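Local coordinates for protein glutamate--cysteine ligase GshA (Methylobacillus flagellatus KT, PDB 3K1T) that probably acts as a ligase that joins glutamate to cysteine, the step that yields gamma-glutamylcysteine on the way to glutathione, at residues Ile228-Leu232 with Lys268-Tyr272; Val258-Leu262 with Val296-Val302; Leu261-Arg266 with Glu277-Ile281. All blocks are in the same frame, centred on the assembly; numbering follows the deposited sequence.

All three contacts use helix 251-272, and following the chain from the N terminus shows how it is bound to its surroundings. The loop after helix 210-226 supplies residues 228-232, and interaction 1 closes a loop by setting them against the C-terminal end of the helix. Interaction 2 starts at 258-262 and closes on 296-302, at the end of the hairpin of strands 280-285 and 291-296 and in the loop after it. Interaction 3, from 261-266 to 277-281, is the shortest loop; it begins on the same turns of the helix as interaction 2 and shares Leu261 and Leu262 with it. Interaction 1 crosses both. Interactions 2 and 3 also meet through a probable Val296-Val280 backbone bond, tying helix, four-stranded sheet and loops together.

Interaction 1. Residues Ile228-Leu232 with Lys268-Tyr272; sequences IDPWL and KYAEY
Lys268 lies along the indole of Trp231 and ends on the carboxylate of Asp229, an example of a lysine that serves as hydrocarbon and as cation at once. Its CB sits over the centre of the six-membered ring, 3.5 Å from the centroid, in a CH-pi contact. CG follows over the ring fusion, 3.6 Å from Trp231 CD2, and CD remains close to the same carbon. The bend at chi2 (-73°) turns the chain along the indole; CE then passes Trp231 CB, and Lys268 NZ reaches Asp229 OD2 at 2.6 Å. Lys268 NZ also bridges to Glu271 OE1 at 2.8 Å. Tyr272 OH donates to the anti lone pair of Asp229 OD2 (2.7 Å), whereas the lysine comes from the syn side, tilted 26° out of the carboxylate plane. Asp229 OD1 accepts from Trp231 N, closing an Asx turn at the start of the 3-10 segment. Tyr269 meets the indole at its edge, Leu232 CD2 lies over the Tyr272 ring, and Trp231 NE1 is held by Glu329. The loop is thus fastened to the helix end by a salt-bridge network beside Trp231, Tyr269 and Tyr272, and the lysine's charge probably offsets the mutual repulsion of Asp229 and Glu271.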
loop_
_atom_site.group_PDB
_atom_site.type_symbol
_atom_site.label_atom_id
_atom_site.label_comp_id
_atom_site.label_asym_id
_atom_site.label_seq_id
_atom_site.Cartn_x
_atom_site.Cartn_y
_atom_site.Cartn_z
ATOM N N ILE A 228 -21.191 16.147 13.182
ATOM C CA ILE A 228 -21.228 15.347 14.412
ATOM C C ILE A 228 -20.862 16.257 15.604
ATOM O O ILE A 228 -20.136 17.249 15.429
ATOM C CB ILE A 228 -20.282 14.134 14.294
ATOM C CG1 ILE A 228 -20.537 13.061 15.361
ATOM C CG2 ILE A 228 -18.795 14.577 14.442
ATOM C CD1 ILE A 228 -21.641 12.086 15.061
ATOM N N ASP A 229 -21.392 15.944 16.799
ATOM C CA ASP A 229 -20.974 16.584 18.049
ATOM C C ASP A 229 -19.459 16.290 18.235
ATOM O O ASP A 229 -19.099 15.138 18.340
ATOM C CB ASP A 229 -21.786 15.972 19.224
ATOM C CG ASP A 229 -21.442 16.568 20.582
ATOM O OD1 ASP A 229 -20.503 17.377 20.675
ATOM O OD2 ASP A 229 -22.119 16.226 21.592
ATOM N N PRO A 230 -18.585 17.312 18.259
ATOM C CA PRO A 230 -17.151 17.043 18.418
ATOM C C PRO A 230 -16.788 16.281 19.677
ATOM O O PRO A 230 -15.743 15.628 19.697
ATOM C CB PRO A 230 -16.526 18.444 18.436
ATOM C CG PRO A 230 -17.631 19.356 18.801
ATOM C CD PRO A 230 -18.846 18.766 18.186
ATOM N N TRP A 231 -17.631 16.376 20.717
ATOM C CA TRP A 231 -17.402 15.672 21.982
ATOM C C TRP A 231 -17.394 14.152 21.798
ATOM O O TRP A 231 -16.717 13.445 22.539
ATOM C CB TRP A 231 -18.412 16.102 23.065
ATOM C CG TRP A 231 -18.145 15.450 24.405
ATOM C CD1 TRP A 231 -17.209 15.837 25.320
ATOM C CD2 TRP A 231 -18.797 14.308 24.966
ATOM N NE1 TRP A 231 -17.241 15.028 26.413
ATOM C CE2 TRP A 231 -18.194 14.061 26.225
ATOM C CE3 TRP A 231 -19.813 13.450 24.522
ATOM C CZ2 TRP A 231 -18.561 12.996 27.040
ATOM C CZ3 TRP A 231 -20.180 12.380 25.327
ATOM C CH2 TRP A 231 -19.582 12.170 26.579
ATOM N N LEU A 232 -18.067 13.651 20.760
ATOM C CA LEU A 232 -18.075 12.200 20.507
ATOM C C LEU A 232 -16.685 11.662 20.099
ATOM O O LEU A 232 -16.456 10.455 20.171
ATOM C CB LEU A 232 -19.123 11.838 19.461
ATOM C CG LEU A 232 -20.579 12.133 19.879
ATOM C CD1 LEU A 232 -21.561 11.633 18.738
ATOM C CD2 LEU A 232 -20.952 11.616 21.266
ATOM N N LYS A 268 -22.396 16.468 29.515
ATOM C CA LYS A 268 -22.455 15.561 28.369
ATOM C C LYS A 268 -23.033 14.190 28.712
ATOM O O LYS A 268 -23.809 13.627 27.908
ATOM C CB LYS A 268 -21.080 15.466 27.665
ATOM C CG LYS A 268 -20.757 16.662 26.786
ATOM C CD LYS A 268 -21.581 16.642 25.507
ATOM C CE LYS A 268 -21.508 17.893 24.686
ATOM N NZ LYS A 268 -22.474 17.893 23.541
ATOM N N TYR A 269 -22.714 13.662 29.893
ATOM C CA TYR A 269 -23.239 12.366 30.327
ATOM C C TYR A 269 -24.767 12.448 30.473
ATOM O O TYR A 269 -25.477 11.521 30.070
ATOM C CB TYR A 269 -22.541 11.887 31.612
ATOM C CG TYR A 269 -21.153 11.251 31.420
ATOM C CD1 TYR A 269 -20.407 11.439 30.270
ATOM C CD2 TYR A 269 -20.611 10.448 32.393
ATOM C CE1 TYR A 269 -19.146 10.856 30.123
ATOM C CE2 TYR A 269 -19.380 9.863 32.253
ATOM C CZ TYR A 269 -18.654 10.054 31.101
ATOM O OH TYR A 269 -17.404 9.474 30.954
ATOM N N ALA A 270 -25.263 13.587 30.960
ATOM C CA ALA A 270 -26.718 13.815 31.065
ATOM C C ALA A 270 -27.369 13.880 29.675
ATOM O O ALA A 270 -28.392 13.217 29.424
ATOM C CB ALA A 270 -27.023 15.084 31.895
ATOM N N GLU A 271 -26.749 14.631 28.769
ATOM C CA GLU A 271 -27.227 14.753 27.405
ATOM C C GLU A 271 -27.410 13.361 26.757
ATOM O O GLU A 271 -28.400 13.128 26.066
ATOM C CB GLU A 271 -26.265 15.585 26.573
ATOM C CG GLU A 271 -26.677 15.738 25.097
ATOM C CD GLU A 271 -25.773 16.660 24.286
ATOM O OE1 GLU A 271 -24.854 17.284 24.856
ATOM O OE2 GLU A 271 -26.007 16.767 23.059
ATOM N N TYR A 272 -26.454 12.468 26.967
ATOM C CA TYR A 272 -26.450 11.186 26.284
ATOM C C TYR A 272 -26.961 10.002 27.132
ATOM O O TYR A 272 -26.942 8.880 26.670
ATOM C CB TYR A 272 -25.047 10.931 25.717
ATOM C CG TYR A 272 -24.744 11.822 24.530
ATOM C CD1 TYR A 272 -25.391 11.630 23.301
ATOM C CD2 TYR A 272 -23.838 12.859 24.626
ATOM C CE1 TYR A 272 -25.120 12.436 22.191
ATOM C CE2 TYR A 272 -23.524 13.647 23.521
ATOM C CZ TYR A 272 -24.186 13.440 22.310
ATOM O OH TYR A 272 -23.888 14.246 21.245
HETATM O O HOH W 1 -20.218 19.566 21.949
HETATM O O HOH W 2 -24.661 18.521 21.443
#

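Interaction 2. Residues Val258-Leu262 with Val296-Val302; sequences VDSLL and VKSADDV
Val258 and Leu262, one turn apart on helix 251-272, pack on the chain that leaves strand 291-296; here a helix packed on a four-stranded antiparallel sheet also meets the loop that follows its edge strand. Val258 CG1, anti to the backbone N (chi1 168°), comes 3.8 Å from Val296 CG2, the two side chains crossing at a slant, and lies just as near Ala299 N. The other methyl, Val258 CG2, reaches Val302 CG1 at 4.2 Å. Across this contact Leu262 uses its CD1 methyl: Leu262 CD1 is 3.6 Å from Ser298 CA and equally near Lys297 O. No direct hydrogen bond joins the two segments; a water accepts from Ala299 N and, in one of the two Asp259 conformers, donates to OD1. Further out, Leu327 of strand 324-329 supports Val258, and backbone bonds pair Val296 with Val280. Ala255 and Leu254, earlier on the helix, extend the packing to Val302, while Lys297 turns its NZ to Glu277 in a salt bridge, seen in one of the two conformers of that glutamate. Asp301 reaches back to the start of the turn: Lys297 N donates to Asp301 OD2 at 2.9 Å, with an N-H...O angle of 164°.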
loop_
_atom_site.group_PDB
_atom_site.type_symbol
_atom_site.label_atom_id
_atom_site.label_comp_id
_atom_site.label_asym_id
_atom_site.label_seq_id
_atom_site.Cartn_x
_atom_site.Cartn_y
_atom_site.Cartn_z
ATOM N N VAL A 258 -10.325 20.385 38.674
ATOM C CA VAL A 258 -10.941 19.049 38.639
ATOM C C VAL A 258 -12.453 19.172 38.698
ATOM O O VAL A 258 -13.142 18.554 37.896
ATOM C CB VAL A 258 -10.384 18.106 39.728
ATOM C CG1 VAL A 258 -11.252 16.794 39.862
ATOM C CG2 VAL A 258 -8.914 17.815 39.447
ATOM N N ASP A 259 -12.962 20.017 39.593
ATOM C CA ASP A 259 -14.395 20.191 39.765
ATOM C C ASP A 259 -15.026 20.715 38.477
ATOM O O ASP A 259 -16.070 20.231 38.043
ATOM C CB ASP A 259 -14.667 21.142 40.934
ATOM C CG ASP A 259 -16.089 21.079 41.419
ATOM O OD1 ASP A 259 -16.439 20.099 42.103
ATOM O OD2 ASP A 259 -16.853 22.015 41.114
ATOM N N SER A 260 -14.373 21.691 37.863
ATOM C CA SER A 260 -14.901 22.317 36.655
ATOM C C SER A 260 -14.932 21.334 35.473
ATOM O O SER A 260 -15.887 21.311 34.681
ATOM C CB SER A 260 -14.056 23.544 36.307
ATOM O OG SER A 260 -14.567 24.188 35.161
ATOM N N LEU A 261 -13.893 20.522 35.360
ATOM C CA LEU A 261 -13.841 19.516 34.290
ATOM C C LEU A 261 -14.911 18.424 34.488
ATOM O O LEU A 261 -15.638 18.076 33.545
ATOM C CB LEU A 261 -12.438 18.937 34.207
ATOM C CG LEU A 261 -12.159 17.913 33.141
ATOM C CD1 LEU A 261 -12.543 18.448 31.738
ATOM C CD2 LEU A 261 -10.652 17.520 33.214
ATOM N N LEU A 262 -15.008 17.902 35.706
ATOM C CA LEU A 262 -16.062 16.937 36.049
ATOM C C LEU A 262 -17.436 17.472 35.720
ATOM O O LEU A 262 -18.278 16.735 35.216
ATOM C CB LEU A 262 -15.988 16.539 37.522
ATOM C CG LEU A 262 -14.791 15.660 37.914
ATOM C CD1 LEU A 262 -14.684 15.591 39.454
ATOM C CD2 LEU A 262 -14.868 14.230 37.313
ATOM N N VAL A 296 -9.040 10.438 39.125
ATOM C CA VAL A 296 -9.877 10.952 40.185
ATOM C C VAL A 296 -11.334 10.996 39.751
ATOM O O VAL A 296 -11.640 11.132 38.563
ATOM C CB VAL A 296 -9.422 12.377 40.658
ATOM C CG1 VAL A 296 -7.991 12.335 41.232
ATOM C CG2 VAL A 296 -9.538 13.407 39.564
ATOM N N LYS A 297 -12.227 10.863 40.727
ATOM C CA LYS A 297 -13.674 11.003 40.494
ATOM C C LYS A 297 -14.278 12.189 41.246
ATOM O O LYS A 297 -15.445 12.467 41.105
ATOM C CB LYS A 297 -14.385 9.711 40.880
ATOM C CG LYS A 297 -14.083 8.552 39.911
ATOM C CD LYS A 297 -14.772 7.287 40.340
ATOM C CE LYS A 297 -14.857 6.270 39.200
ATOM N NZ LYS A 297 -15.606 5.004 39.574
ATOM N N SER A 298 -13.471 12.922 42.001
ATOM C CA SER A 298 -13.945 14.137 42.655
ATOM C C SER A 298 -12.762 15.048 42.994
ATOM O O SER A 298 -11.618 14.594 43.078
ATOM C CB SER A 298 -14.709 13.804 43.940
ATOM O OG SER A 298 -13.798 13.452 44.937
ATOM N N ALA A 299 -13.063 16.326 43.217
ATOM C CA ALA A 299 -12.059 17.304 43.639
ATOM C C ALA A 299 -11.404 16.858 44.945
ATOM O O ALA A 299 -10.201 17.096 45.168
ATOM C CB ALA A 299 -12.698 18.694 43.801
ATOM N N ASP A 300 -12.176 16.199 45.816
ATOM C CA ASP A 300 -11.606 15.711 47.084
ATOM C C ASP A 300 -10.485 14.689 46.906
ATOM O O ASP A 300 -9.581 14.604 47.732
ATOM C CB ASP A 300 -12.688 15.152 47.995
ATOM C CG ASP A 300 -13.366 16.235 48.822
ATOM O OD1 ASP A 300 -12.896 17.403 48.824
ATOM O OD2 ASP A 300 -14.374 15.910 49.489
ATOM N N ASP A 301 -10.505 13.953 45.809
ATOM C CA ASP A 301 -9.452 12.999 45.519
ATOM C C ASP A 301 -8.082 13.648 45.291
ATOM O O ASP A 301 -7.076 12.962 45.411
ATOM C CB ASP A 301 -9.790 12.143 44.274
ATOM C CG ASP A 301 -10.955 11.190 44.495
ATOM O OD1 ASP A 301 -11.297 10.900 45.654
ATOM O OD2 ASP A 301 -11.543 10.736 43.504
ATOM N N VAL A 302 -8.012 14.935 44.967
ATOM C CA VAL A 302 -6.690 15.587 44.868
ATOM C C VAL A 302 -6.250 16.335 46.134
ATOM O O VAL A 302 -5.134 16.869 46.180
ATOM C CB VAL A 302 -6.554 16.504 43.613
ATOM C CG1 VAL A 302 -6.764 15.682 42.335
ATOM C CG2 VAL A 302 -7.485 17.713 43.652
HETATM O O HOH W 3 -15.771 17.118 42.998
#

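Interaction 3. Residues Leu261-Arg266 with Glu277-Ile281; sequences LLAKIR and EPFVI
Ile265 holds CG2 anti to the backbone N, its CG1 torsion being -59°, and with chi2 at 160° the side chain opens into two arms directed at 278-280. Ile265 CG2 goes to the proline, 3.7 Å from Pro278 CB, the two side chains sliding past one another in opposite directions. Ile265 CD1 goes further along the chain and lies 3.8 Å from Phe279 O. Val280 answers with chi1 at 163°, which places CG1 anti to its backbone N and leaves CG2 to meet three helix residues. Val280 CG2 lies 3.6 Å from Leu261 CD2, and Leu262 CD2 and Ile265 CD1 also touch it. The helix here packs on Pro278 and Val280, where the chain enters an inner strand of the four-stranded antiparallel sheet, with Leu327 from strand 324-329 also packing on Leu261 and Val280. Helix 251-272 leads through a short connection into strand 280-285 and packs on the sheet that strand belongs to, an apolar helix-on-sheet contact. With an alanine in place of Ile265, Pro278 CB and Val280 CG2 would probably lose contacts on this side, and a gap would be likely to open between them and the helix. At the rim, Arg266 adds only its aliphatic part: Arg266 CG lies 3.7 Å from Pro278 CG, the side chains crossing at about a right angle. Its chain bends at chi3, and the guanidinium turns back over its own helix, one face above Ala263 CA and Leu262 O. Leu262 CD2 lies 3.9 Å from Pro278 CB.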
loop_
_atom_site.group_PDB
_atom_site.type_symbol
_atom_site.label_atom_id
_atom_site.label_comp_id
_atom_site.label_asym_id
_atom_site.label_seq_id
_atom_site.Cartn_x
_atom_site.Cartn_y
_atom_site.Cartn_z
ATOM N N LEU A 261 -13.893 20.522 35.360
ATOM C CA LEU A 261 -13.841 19.516 34.290
ATOM C C LEU A 261 -14.911 18.424 34.488
ATOM O O LEU A 261 -15.638 18.076 33.545
ATOM C CB LEU A 261 -12.438 18.937 34.207
ATOM C CG LEU A 261 -12.159 17.913 33.141
ATOM C CD1 LEU A 261 -12.543 18.448 31.738
ATOM C CD2 LEU A 261 -10.652 17.520 33.214
ATOM N N LEU A 262 -15.008 17.902 35.706
ATOM C CA LEU A 262 -16.062 16.937 36.049
ATOM C C LEU A 262 -17.436 17.472 35.720
ATOM O O LEU A 262 -18.278 16.735 35.216
ATOM C CB LEU A 262 -15.988 16.539 37.522
ATOM C CG LEU A 262 -14.791 15.660 37.914
ATOM C CD1 LEU A 262 -14.684 15.591 39.454
ATOM C CD2 LEU A 262 -14.868 14.230 37.313
ATOM N N ALA A 263 -17.685 18.742 36.020
ATOM C CA ALA A 263 -18.985 19.359 35.717
ATOM C C ALA A 263 -19.271 19.379 34.208
ATOM O O ALA A 263 -20.395 19.110 33.786
ATOM C CB ALA A 263 -19.075 20.776 36.311
ATOM N N LYS A 264 -18.263 19.700 33.392
ATOM C CA LYS A 264 -18.426 19.655 31.944
ATOM C C LYS A 264 -18.766 18.239 31.444
ATOM O O LYS A 264 -19.615 18.073 30.549
ATOM C CB LYS A 264 -17.167 20.139 31.216
ATOM C CG LYS A 264 -16.901 21.643 31.313
ATOM C CD LYS A 264 -15.637 22.077 30.564
ATOM C CE LYS A 264 -15.812 22.051 29.074
ATOM N NZ LYS A 264 -14.535 22.440 28.309
ATOM N N ILE A 265 -18.085 17.233 31.994
ATOM C CA ILE A 265 -18.318 15.836 31.624
ATOM C C ILE A 265 -19.740 15.417 32.051
ATOM O O ILE A 265 -20.478 14.808 31.280
ATOM C CB ILE A 265 -17.269 14.869 32.218
ATOM C CG1 ILE A 265 -15.843 15.218 31.773
ATOM C CG2 ILE A 265 -17.569 13.421 31.838
ATOM C CD1 ILE A 265 -14.769 14.610 32.703
ATOM N N ARG A 266 -20.137 15.784 33.260
ATOM C CA ARG A 266 -21.482 15.516 33.727
ATOM C C ARG A 266 -22.558 16.046 32.782
ATOM O O ARG A 266 -23.546 15.340 32.563
ATOM C CB ARG A 266 -21.726 16.103 35.132
ATOM C CG ARG A 266 -21.164 15.282 36.233
ATOM C CD ARG A 266 -21.849 15.632 37.588
ATOM N NE ARG A 266 -21.577 17.010 37.986
ATOM C CZ ARG A 266 -20.467 17.439 38.605
ATOM N NH1 ARG A 266 -19.480 16.611 38.958
ATOM N NH2 ARG A 266 -20.376 18.724 38.913
ATOM N N GLU A 277 -19.818 6.919 36.266
ATOM C CA GLU A 277 -19.224 8.075 36.951
ATOM C C GLU A 277 -18.190 8.772 36.063
ATOM O O GLU A 277 -17.326 8.103 35.502
ATOM C CB GLU A 277 -18.491 7.628 38.211
ATOM C CG GLU A 277 -19.310 6.877 39.258
ATOM C CD GLU A 277 -18.510 6.701 40.538
ATOM O OE1 GLU A 277 -18.253 7.718 41.214
ATOM O OE2 GLU A 277 -18.106 5.559 40.845
ATOM N N PRO A 278 -18.261 10.108 35.932
ATOM C CA PRO A 278 -17.166 10.818 35.269
ATOM C C PRO A 278 -15.853 10.599 36.017
ATOM O O PRO A 278 -15.863 10.471 37.238
ATOM C CB PRO A 278 -17.576 12.289 35.351
ATOM C CG PRO A 278 -19.054 12.284 35.576
ATOM C CD PRO A 278 -19.370 11.009 36.292
ATOM N N PHE A 279 -14.747 10.536 35.275
ATOM C CA PHE A 279 -13.425 10.465 35.870
ATOM C C PHE A 279 -12.480 11.327 35.100
ATOM O O PHE A 279 -12.705 11.612 33.924
ATOM C CB PHE A 279 -12.904 9.011 36.066
ATOM C CG PHE A 279 -12.431 8.303 34.816
ATOM C CD1 PHE A 279 -13.351 7.737 33.915
ATOM C CD2 PHE A 279 -11.060 8.157 34.560
ATOM C CE1 PHE A 279 -12.898 7.014 32.753
ATOM C CE2 PHE A 279 -10.597 7.433 33.439
ATOM C CZ PHE A 279 -11.524 6.877 32.514
ATOM N N VAL A 280 -11.430 11.765 35.795
ATOM C CA VAL A 280 -10.407 12.632 35.233
ATOM C C VAL A 280 -9.049 12.005 35.422
ATOM O O VAL A 280 -8.778 11.424 36.473
ATOM C CB VAL A 280 -10.467 14.040 35.852
ATOM C CG1 VAL A 280 -9.155 14.836 35.589
ATOM C CG2 VAL A 280 -11.738 14.770 35.300
ATOM N N ILE A 281 -8.217 12.082 34.371
ATOM C CA ILE A 281 -6.853 11.616 34.438
ATOM C C ILE A 281 -6.013 12.872 34.712
ATOM O O ILE A 281 -6.084 13.847 33.972
ATOM C CB ILE A 281 -6.388 10.959 33.133
ATOM C CG1 ILE A 281 -7.335 9.821 32.715
ATOM C CG2 ILE A 281 -4.927 10.405 33.251
ATOM C CD1 ILE A 281 -7.045 9.294 31.277
#